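Local coordinates for protein DNA replication initiator (Cdc21/Cdc54) (Methanothermobacter thermautotrophicus, PDB 1LTL) that probably acts as an ATP-dependent replicative DNA helicase of the MCM family, seen here as its zinc-binding N-terminal part in a dodecamer, at residues 11-23 with 68-80. Numbering follows the deposited sequence.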
ATOM      1  N   LYS A  11      -0.658 -12.674  40.714  1.00108.63           N
ATOM      2  CA  LYS A  11      -1.810 -11.869  41.120  1.00106.35           C
ATOM      3  C   LYS A  11      -2.888 -12.726  41.767  1.00104.81           C
ATOM      4  O   LYS A  11      -3.416 -12.382  42.823  1.00104.52           O
ATOM      5  CB  LYS A  11      -2.404 -11.117  39.922  1.00106.19           C
ATOM      6  CG  LYS A  11      -1.440 -10.157  39.248  1.00105.52           C
ATOM      7  CD  LYS A  11      -2.102  -9.428  38.090  1.00105.01           C
ATOM      8  CE  LYS A  11      -1.123  -8.499  37.391  1.00104.59           C
ATOM      9  NZ  LYS A  11      -1.775  -7.733  36.294  1.00104.32           N
ATOM     10  N   SER A  12      -3.191 -13.850  41.128  1.00103.10           N
ATOM     11  CA  SER A  12      -4.216 -14.776  41.600  1.00100.71           C
ATOM     12  C   SER A  12      -4.049 -15.252  43.037  1.00 99.19           C
ATOM     13  O   SER A  12      -5.020 -15.304  43.792  1.00 98.60           O
ATOM     14  CB  SER A  12      -4.274 -15.993  40.687  1.00100.38           C
ATOM     15  OG  SER A  12      -5.354 -16.830  41.053  1.00100.14           O
ATOM     16  N   LYS A  13      -2.823 -15.615  43.401  1.00 97.70           N
ATOM     17  CA  LYS A  13      -2.531 -16.093  44.746  1.00 96.46           C
ATOM     18  C   LYS A  13      -2.893 -15.011  45.757  1.00 94.87           C
ATOM     19  O   LYS A  13      -3.298 -15.296  46.883  1.00 94.30           O
ATOM     20  CB  LYS A  13      -1.044 -16.436  44.871  1.00 97.29           C
ATOM     21  CG  LYS A  13      -0.465 -17.186  43.667  1.00 98.56           C
ATOM     22  CD  LYS A  13      -0.152 -18.651  43.985  1.00 99.43           C
ATOM     23  CE  LYS A  13       0.884 -18.793  45.104  1.00 99.86           C
ATOM     24  NZ  LYS A  13       2.211 -18.205  44.758  1.00 99.63           N
ATOM     25  N   THR A  14      -2.749 -13.763  45.334  1.00 93.49           N
ATOM     26  CA  THR A  14      -3.041 -12.628  46.188  1.00 92.03           C
ATOM     27  C   THR A  14      -4.533 -12.401  46.363  1.00 91.45           C
ATOM     28  O   THR A  14      -5.003 -12.179  47.477  1.00 91.90           O
ATOM     29  CB  THR A  14      -2.428 -11.357  45.618  1.00 91.79           C
ATOM     30  OG1 THR A  14      -1.043 -11.588  45.335  1.00 91.72           O
ATOM     31  CG2 THR A  14      -2.561 -10.222  46.612  1.00 90.95           C
ATOM     32  N   LEU A  15      -5.278 -12.446  45.265  1.00 90.51           N
ATOM     33  CA  LEU A  15      -6.718 -12.239  45.333  1.00 89.78           C
ATOM     34  C   LEU A  15      -7.314 -13.109  46.425  1.00 89.50           C
ATOM     35  O   LEU A  15      -8.127 -12.655  47.230  1.00 89.10           O
ATOM     36  CB  LEU A  15      -7.368 -12.587  44.001  1.00 89.36           C
ATOM     37  CG  LEU A  15      -8.884 -12.419  43.963  1.00 89.52           C
ATOM     38  CD1 LEU A  15      -9.286 -10.962  44.178  1.00 89.40           C
ATOM     39  CD2 LEU A  15      -9.373 -12.907  42.619  1.00 90.32           C
ATOM     40  N   THR A  16      -6.898 -14.369  46.440  1.00 89.72           N
ATOM     41  CA  THR A  16      -7.367 -15.329  47.429  1.00 89.25           C
ATOM     42  C   THR A  16      -7.062 -14.796  48.820  1.00 89.15           C
ATOM     43  O   THR A  16      -7.969 -14.574  49.620  1.00 89.01           O
ATOM     44  CB  THR A  16      -6.655 -16.673  47.258  1.00 89.09           C
ATOM     45  OG1 THR A  16      -6.563 -16.987  45.862  1.00 88.21           O
ATOM     46  CG2 THR A  16      -7.423 -17.771  47.978  1.00 89.18           C
ATOM     47  N   LYS A  17      -5.778 -14.595  49.099  1.00 89.34           N
ATOM     48  CA  LYS A  17      -5.353 -14.092  50.390  1.00 90.24           C
ATOM     49  C   LYS A  17      -6.257 -12.959  50.833  1.00 91.26           C
ATOM     50  O   LYS A  17      -6.633 -12.870  51.998  1.00 91.98           O
ATOM     51  CB  LYS A  17      -3.909 -13.593  50.330  1.00 90.18           C
ATOM     52  CG  LYS A  17      -2.862 -14.690  50.220  1.00 90.83           C
ATOM     53  CD  LYS A  17      -1.448 -14.141  50.418  1.00 91.35           C
ATOM     54  CE  LYS A  17      -0.403 -15.253  50.416  1.00 91.83           C
ATOM     55  NZ  LYS A  17       0.979 -14.757  50.685  1.00 92.14           N
ATOM     56  N   PHE A  18      -6.615 -12.094  49.896  1.00 92.37           N
ATOM     57  CA  PHE A  18      -7.474 -10.965  50.213  1.00 93.32           C
ATOM     58  C   PHE A  18      -8.919 -11.373  50.444  1.00 94.36           C
ATOM     59  O   PHE A  18      -9.563 -10.899  51.379  1.00 94.52           O
ATOM     60  CB  PHE A  18      -7.396  -9.920  49.099  1.00 92.55           C
ATOM     61  CG  PHE A  18      -6.461  -8.796  49.398  1.00 90.67           C
ATOM     62  CD1 PHE A  18      -5.485  -8.428  48.491  1.00 90.33           C
ATOM     63  CD2 PHE A  18      -6.560  -8.102  50.595  1.00 90.36           C
ATOM     64  CE1 PHE A  18      -4.619  -7.381  48.775  1.00 90.68           C
ATOM     65  CE2 PHE A  18      -5.699  -7.054  50.886  1.00 90.33           C
ATOM     66  CZ  PHE A  18      -4.728  -6.693  49.975  1.00 90.41           C
ATOM     67  N   GLU A  19      -9.428 -12.254  49.595  1.00 95.27           N
ATOM     68  CA  GLU A  19     -10.794 -12.696  49.756  1.00 96.71           C
ATOM     69  C   GLU A  19     -11.036 -13.225  51.157  1.00 97.40           C
ATOM     70  O   GLU A  19     -12.171 -13.259  51.623  1.00 97.83           O
ATOM     71  CB  GLU A  19     -11.140 -13.762  48.728  1.00 97.41           C
ATOM     72  CG  GLU A  19     -11.415 -13.182  47.370  1.00 99.72           C
ATOM     73  CD  GLU A  19     -12.058 -14.179  46.435  1.00101.16           C
ATOM     74  OE1 GLU A  19     -11.385 -15.167  46.061  1.00101.37           O
ATOM     75  OE2 GLU A  19     -13.242 -13.976  46.084  1.00102.20           O
ATOM     76  N   GLU A  20      -9.972 -13.630  51.837  1.00 98.02           N
ATOM     77  CA  GLU A  20     -10.119 -14.132  53.193  1.00 98.62           C
ATOM     78  C   GLU A  20     -10.032 -12.999  54.201  1.00 97.99           C
ATOM     79  O   GLU A  20     -10.781 -12.974  55.172  1.00 98.67           O
ATOM     80  CB  GLU A  20      -9.059 -15.190  53.487  1.00100.52           C
ATOM     81  CG  GLU A  20      -9.328 -16.522  52.801  1.00103.24           C
ATOM     82  CD  GLU A  20      -8.183 -17.505  52.968  1.00104.55           C
ATOM     83  OE1 GLU A  20      -7.717 -17.693  54.118  1.00104.85           O
ATOM     84  OE2 GLU A  20      -7.754 -18.092  51.945  1.00105.32           O
ATOM     85  N   PHE A  21      -9.129 -12.055  53.967  1.00 97.14           N
ATOM     86  CA  PHE A  21      -8.989 -10.925  54.871  1.00 96.93           C
ATOM     87  C   PHE A  21     -10.320 -10.176  54.907  1.00 97.47           C
ATOM     88  O   PHE A  21     -10.736  -9.645  55.942  1.00 96.83           O
ATOM     89  CB  PHE A  21      -7.889  -9.987  54.385  1.00 95.38           C
ATOM     90  CG  PHE A  21      -7.651  -8.823  55.294  1.00 94.01           C
ATOM     91  CD1 PHE A  21      -6.866  -8.961  56.428  1.00 93.98           C
ATOM     92  CD2 PHE A  21      -8.242  -7.596  55.034  1.00 93.69           C
ATOM     93  CE1 PHE A  21      -6.676  -7.887  57.292  1.00 94.33           C
ATOM     94  CE2 PHE A  21      -8.057  -6.521  55.889  1.00 93.51           C
ATOM     95  CZ  PHE A  21      -7.274  -6.666  57.020  1.00 93.76           C
ATOM     96  N   PHE A  22     -10.983 -10.148  53.757  1.00 98.43           N
ATOM     97  CA  PHE A  22     -12.265  -9.471  53.616  1.00 99.66           C
ATOM     98  C   PHE A  22     -13.447 -10.357  54.031  1.00100.68           C
ATOM     99  O   PHE A  22     -14.612  -9.962  53.906  1.00100.81           O
ATOM    100  CB  PHE A  22     -12.428  -8.983  52.168  1.00 99.06           C
ATOM    101  CG  PHE A  22     -11.544  -7.809  51.819  1.00 98.17           C
ATOM    102  CD1 PHE A  22     -10.763  -7.819  50.667  1.00 97.39           C
ATOM    103  CD2 PHE A  22     -11.493  -6.691  52.650  1.00 97.49           C
ATOM    104  CE1 PHE A  22      -9.945  -6.734  50.352  1.00 96.53           C
ATOM    105  CE2 PHE A  22     -10.680  -5.605  52.342  1.00 96.56           C
ATOM    106  CZ  PHE A  22      -9.904  -5.627  51.191  1.00 96.18           C
ATOM    107  N   SER A  23     -13.140 -11.555  54.523  1.00101.63           N
ATOM    108  CA  SER A  23     -14.166 -12.483  54.988  1.00102.35           C
ATOM    109  C   SER A  23     -14.152 -12.530  56.514  1.00103.00           C
ATOM    110  O   SER A  23     -15.150 -12.879  57.141  1.00102.95           O
ATOM    111  CB  SER A  23     -13.929 -13.887  54.425  1.00102.06           C
ATOM    112  OG  SER A  23     -14.425 -13.997  53.099  1.00101.38           O
ATOM    113  N   ASP A  68      -0.745  -3.419  42.028  1.00 46.63           N
ATOM    114  CA  ASP A  68      -1.364  -4.725  41.870  1.00 47.57           C
ATOM    115  C   ASP A  68      -2.040  -5.195  43.143  1.00 46.73           C
ATOM    116  O   ASP A  68      -3.166  -5.691  43.102  1.00 47.60           O
ATOM    117  CB  ASP A  68      -0.341  -5.770  41.420  1.00 49.87           C
ATOM    118  CG  ASP A  68       0.127  -5.542  39.999  1.00 53.13           C
ATOM    119  OD1 ASP A  68      -0.714  -5.115  39.164  1.00 53.50           O
ATOM    120  OD2 ASP A  68       1.322  -5.802  39.716  1.00 54.59           O
ATOM    121  N   VAL A  69      -1.374  -5.055  44.277  1.00 44.25           N
ATOM    122  CA  VAL A  69      -2.012  -5.498  45.496  1.00 42.21           C
ATOM    123  C   VAL A  69      -3.362  -4.810  45.632  1.00 42.91           C
ATOM    124  O   VAL A  69      -4.376  -5.487  45.706  1.00 44.18           O
ATOM    125  CB  VAL A  69      -1.134  -5.236  46.722  1.00 40.56           C
ATOM    126  CG1 VAL A  69      -1.961  -5.302  47.978  1.00 39.94           C
ATOM    127  CG2 VAL A  69      -0.040  -6.275  46.783  1.00 38.70           C
ATOM    128  N   ILE A  70      -3.398  -3.481  45.626  1.00 43.14           N
ATOM    129  CA  ILE A  70      -4.670  -2.770  45.752  1.00 43.53           C
ATOM    130  C   ILE A  70      -5.683  -3.155  44.680  1.00 45.33           C
ATOM    131  O   ILE A  70      -6.887  -3.159  44.937  1.00 44.60           O
ATOM    132  CB  ILE A  70      -4.486  -1.251  45.709  1.00 42.27           C
ATOM    133  CG1 ILE A  70      -3.720  -0.800  46.944  1.00 42.39           C
ATOM    134  CG2 ILE A  70      -5.831  -0.567  45.658  1.00 40.62           C
ATOM    135  CD1 ILE A  70      -3.744   0.681  47.153  1.00 42.93           C
ATOM    136  N   ARG A  71      -5.208  -3.464  43.478  1.00 47.33           N
ATOM    137  CA  ARG A  71      -6.113  -3.865  42.414  1.00 49.10           C
ATOM    138  C   ARG A  71      -6.671  -5.233  42.759  1.00 49.27           C
ATOM    139  O   ARG A  71      -7.714  -5.635  42.257  1.00 49.65           O
ATOM    140  CB  ARG A  71      -5.383  -3.944  41.071  1.00 51.31           C
ATOM    141  CG  ARG A  71      -5.903  -2.979  40.000  1.00 54.88           C
ATOM    142  CD  ARG A  71      -5.389  -3.355  38.603  1.00 58.23           C
ATOM    143  NE  ARG A  71      -3.926  -3.455  38.531  1.00 62.28           N
ATOM    144  CZ  ARG A  71      -3.098  -2.439  38.289  1.00 63.95           C
ATOM    145  NH1 ARG A  71      -3.573  -1.212  38.085  1.00 63.22           N
ATOM    146  NH2 ARG A  71      -1.785  -2.655  38.245  1.00 65.48           N
ATOM    147  N   ALA A  72      -5.971  -5.955  43.624  1.00 50.38           N
ATOM    148  CA  ALA A  72      -6.404  -7.290  44.012  1.00 51.46           C
ATOM    149  C   ALA A  72      -7.425  -7.193  45.116  1.00 52.02           C
ATOM    150  O   ALA A  72      -8.415  -7.916  45.119  1.00 52.90           O
ATOM    151  CB  ALA A  72      -5.216  -8.118  44.472  1.00 50.97           C
ATOM    152  N   ALA A  73      -7.167  -6.300  46.060  1.00 53.19           N
ATOM    153  CA  ALA A  73      -8.070  -6.092  47.173  1.00 55.06           C
ATOM    154  C   ALA A  73      -9.404  -5.605  46.621  1.00 57.29           C
ATOM    155  O   ALA A  73     -10.440  -5.761  47.259  1.00 57.91           O
ATOM    156  CB  ALA A  73      -7.487  -5.073  48.146  1.00 52.30           C
ATOM    157  N   GLN A  74      -9.395  -5.009  45.436  1.00 59.72           N
ATOM    158  CA  GLN A  74     -10.650  -4.553  44.876  1.00 61.96           C
ATOM    159  C   GLN A  74     -11.386  -5.722  44.250  1.00 64.13           C
ATOM    160  O   GLN A  74     -12.581  -5.862  44.436  1.00 65.49           O
ATOM    161  CB  GLN A  74     -10.426  -3.473  43.829  1.00 61.18           C
ATOM    162  CG  GLN A  74      -9.775  -2.237  44.355  1.00 60.39           C
ATOM    163  CD  GLN A  74      -9.685  -1.175  43.293  1.00 60.95           C
ATOM    164  OE1 GLN A  74      -9.210  -1.427  42.186  1.00 60.75           O
ATOM    165  NE2 GLN A  74     -10.141   0.025  43.618  1.00 61.42           N
ATOM    166  N   GLN A  75     -10.683  -6.566  43.505  1.00 66.86           N
ATOM    167  CA  GLN A  75     -11.332  -7.710  42.876  1.00 69.75           C
ATOM    168  C   GLN A  75     -11.838  -8.669  43.917  1.00 69.94           C
ATOM    169  O   GLN A  75     -12.708  -9.479  43.644  1.00 70.37           O
ATOM    170  CB  GLN A  75     -10.373  -8.455  41.953  1.00 72.84           C
ATOM    171  CG  GLN A  75     -10.684  -8.257  40.475  1.00 77.68           C
ATOM    172  CD  GLN A  75     -11.948  -8.980  40.038  1.00 79.42           C
ATOM    173  OE1 GLN A  75     -11.942 -10.196  39.856  1.00 81.23           O
ATOM    174  NE2 GLN A  75     -13.041  -8.234  39.877  1.00 80.40           N
ATOM    175  N   ALA A  76     -11.282  -8.588  45.114  1.00 70.50           N
ATOM    176  CA  ALA A  76     -11.721  -9.474  46.171  1.00 71.30           C
ATOM    177  C   ALA A  76     -13.101  -9.017  46.635  1.00 71.65           C
ATOM    178  O   ALA A  76     -14.060  -9.783  46.577  1.00 72.57           O
ATOM    179  CB  ALA A  76     -10.730  -9.456  47.320  1.00 71.93           C
ATOM    180  N   ILE A  77     -13.200  -7.769  47.081  1.00 71.31           N
ATOM    181  CA  ILE A  77     -14.476  -7.237  47.534  1.00 71.79           C
ATOM    182  C   ILE A  77     -15.547  -7.424  46.472  1.00 73.99           C
ATOM    183  O   ILE A  77     -16.672  -7.811  46.761  1.00 74.11           O
ATOM    184  CB  ILE A  77     -14.365  -5.750  47.876  1.00 69.70           C
ATOM    185  CG1 ILE A  77     -13.553  -5.591  49.155  1.00 68.64           C
ATOM    186  CG2 ILE A  77     -15.740  -5.139  48.032  1.00 67.74           C
ATOM    187  CD1 ILE A  77     -13.466  -4.169  49.633  1.00 69.26           C
ATOM    188  N   ARG A  78     -15.181  -7.164  45.230  1.00 77.59           N
ATOM    189  CA  ARG A  78     -16.098  -7.302  44.111  1.00 81.38           C
ATOM    190  C   ARG A  78     -16.543  -8.767  43.979  1.00 83.35           C
ATOM    191  O   ARG A  78     -17.577  -9.058  43.381  1.00 82.82           O
ATOM    192  CB  ARG A  78     -15.385  -6.811  42.849  1.00 82.52           C
ATOM    193  CG  ARG A  78     -16.269  -6.483  41.666  1.00 84.62           C
ATOM    194  CD  ARG A  78     -15.465  -5.697  40.632  1.00 85.90           C
ATOM    195  NE  ARG A  78     -15.141  -4.348  41.106  1.00 87.10           N
ATOM    196  CZ  ARG A  78     -13.956  -3.755  40.961  1.00 86.59           C
ATOM    197  NH1 ARG A  78     -12.959  -4.394  40.357  1.00 85.52           N
ATOM    198  NH2 ARG A  78     -13.773  -2.519  41.413  1.00 84.59           N
ATOM    199  N   ASN A  79     -15.761  -9.678  44.557  1.00 86.57           N
ATOM    200  CA  ASN A  79     -16.067 -11.114  44.518  1.00 90.00           C
ATOM    201  C   ASN A  79     -16.726 -11.613  45.801  1.00 92.76           C
ATOM    202  O   ASN A  79     -16.903 -12.818  45.976  1.00 92.76           O
ATOM    203  CB  ASN A  79     -14.794 -11.943  44.284  1.00 89.60           C
ATOM    204  CG  ASN A  79     -14.442 -12.093  42.807  1.00 89.31           C
ATOM    205  OD1 ASN A  79     -15.123 -11.552  41.934  1.00 89.05           O
ATOM    206  ND2 ASN A  79     -13.369 -12.836  42.527  1.00 87.73           N
ATOM    207  N   ILE A  80     -17.068 -10.696  46.701  1.00 96.60           N
ATOM    208  CA  ILE A  80     -17.702 -11.079  47.961  1.00100.86           C
ATOM    209  C   ILE A  80     -19.172 -10.675  48.059  1.00104.23           C
ATOM    210  O   ILE A  80     -20.030 -11.520  48.322  1.00104.96           O
ATOM    211  CB  ILE A  80     -16.959 -10.480  49.191  1.00100.26           C
ATOM    212  CG1 ILE A  80     -15.679 -11.277  49.460  1.00100.31           C
ATOM    213  CG2 ILE A  80     -17.862 -10.487  50.422  1.00 98.95           C
ATOM    214  CD1 ILE A  80     -14.919 -10.799  50.679  1.00100.64           C
TER
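Asp68 meets Lys11 at one end of the contact. Lys11 runs out extended, and its NZ stops 4.0 Å from Asp68 OD1, beyond salt-bridge range. The same OD1 is bound by Arg71 NH2 at 2.8 Å, from above the carboxylate plane.

Val69 follows, with CG1 at the edge of the Phe18 ring, 3.5 Å from Phe18 CE1. Ala72 turns its CB to Thr14 CG2 and Phe18 CD1. Ala73 CB lies over the centre of one Phe18 face, a CH-pi contact of 3.6 Å to the centroid. Phe18 is thus a knob in a hole made by Val69, Ala72, Ala73 and Ala76.

Gln75 meets Leu15 CD1 with its CB and backbone C. Leu15 CG is anti to the backbone N (chi1 179°), which sends CD1 onto helix 66-77 beside Ala72 O and Ala76 N. Ala76 CB packs against Leu15 CD1, Phe18 CB, Glu19 CG and Phe22 CD1. Ile77 CG1 covers one Phe22 face; Phe21 CD2 lies over the opposite face, toward the rim. Glu19 OE2 lies at Asn79 CB, carboxylate and amide planes 55° apart. Past the helix ends, Ile80 CD1 touches Phe22 CB.

The helix axes approach to 8.3 Å and cross at -55°. Leu58, Leu61 and Val46 continue this apolar core of the MCM N-terminal domain. Without hydrogen bonds or salt bridges between the segments, the contact rests largely on the fit of the Phe18 and Phe22 rings against alanine and isoleucine side chains.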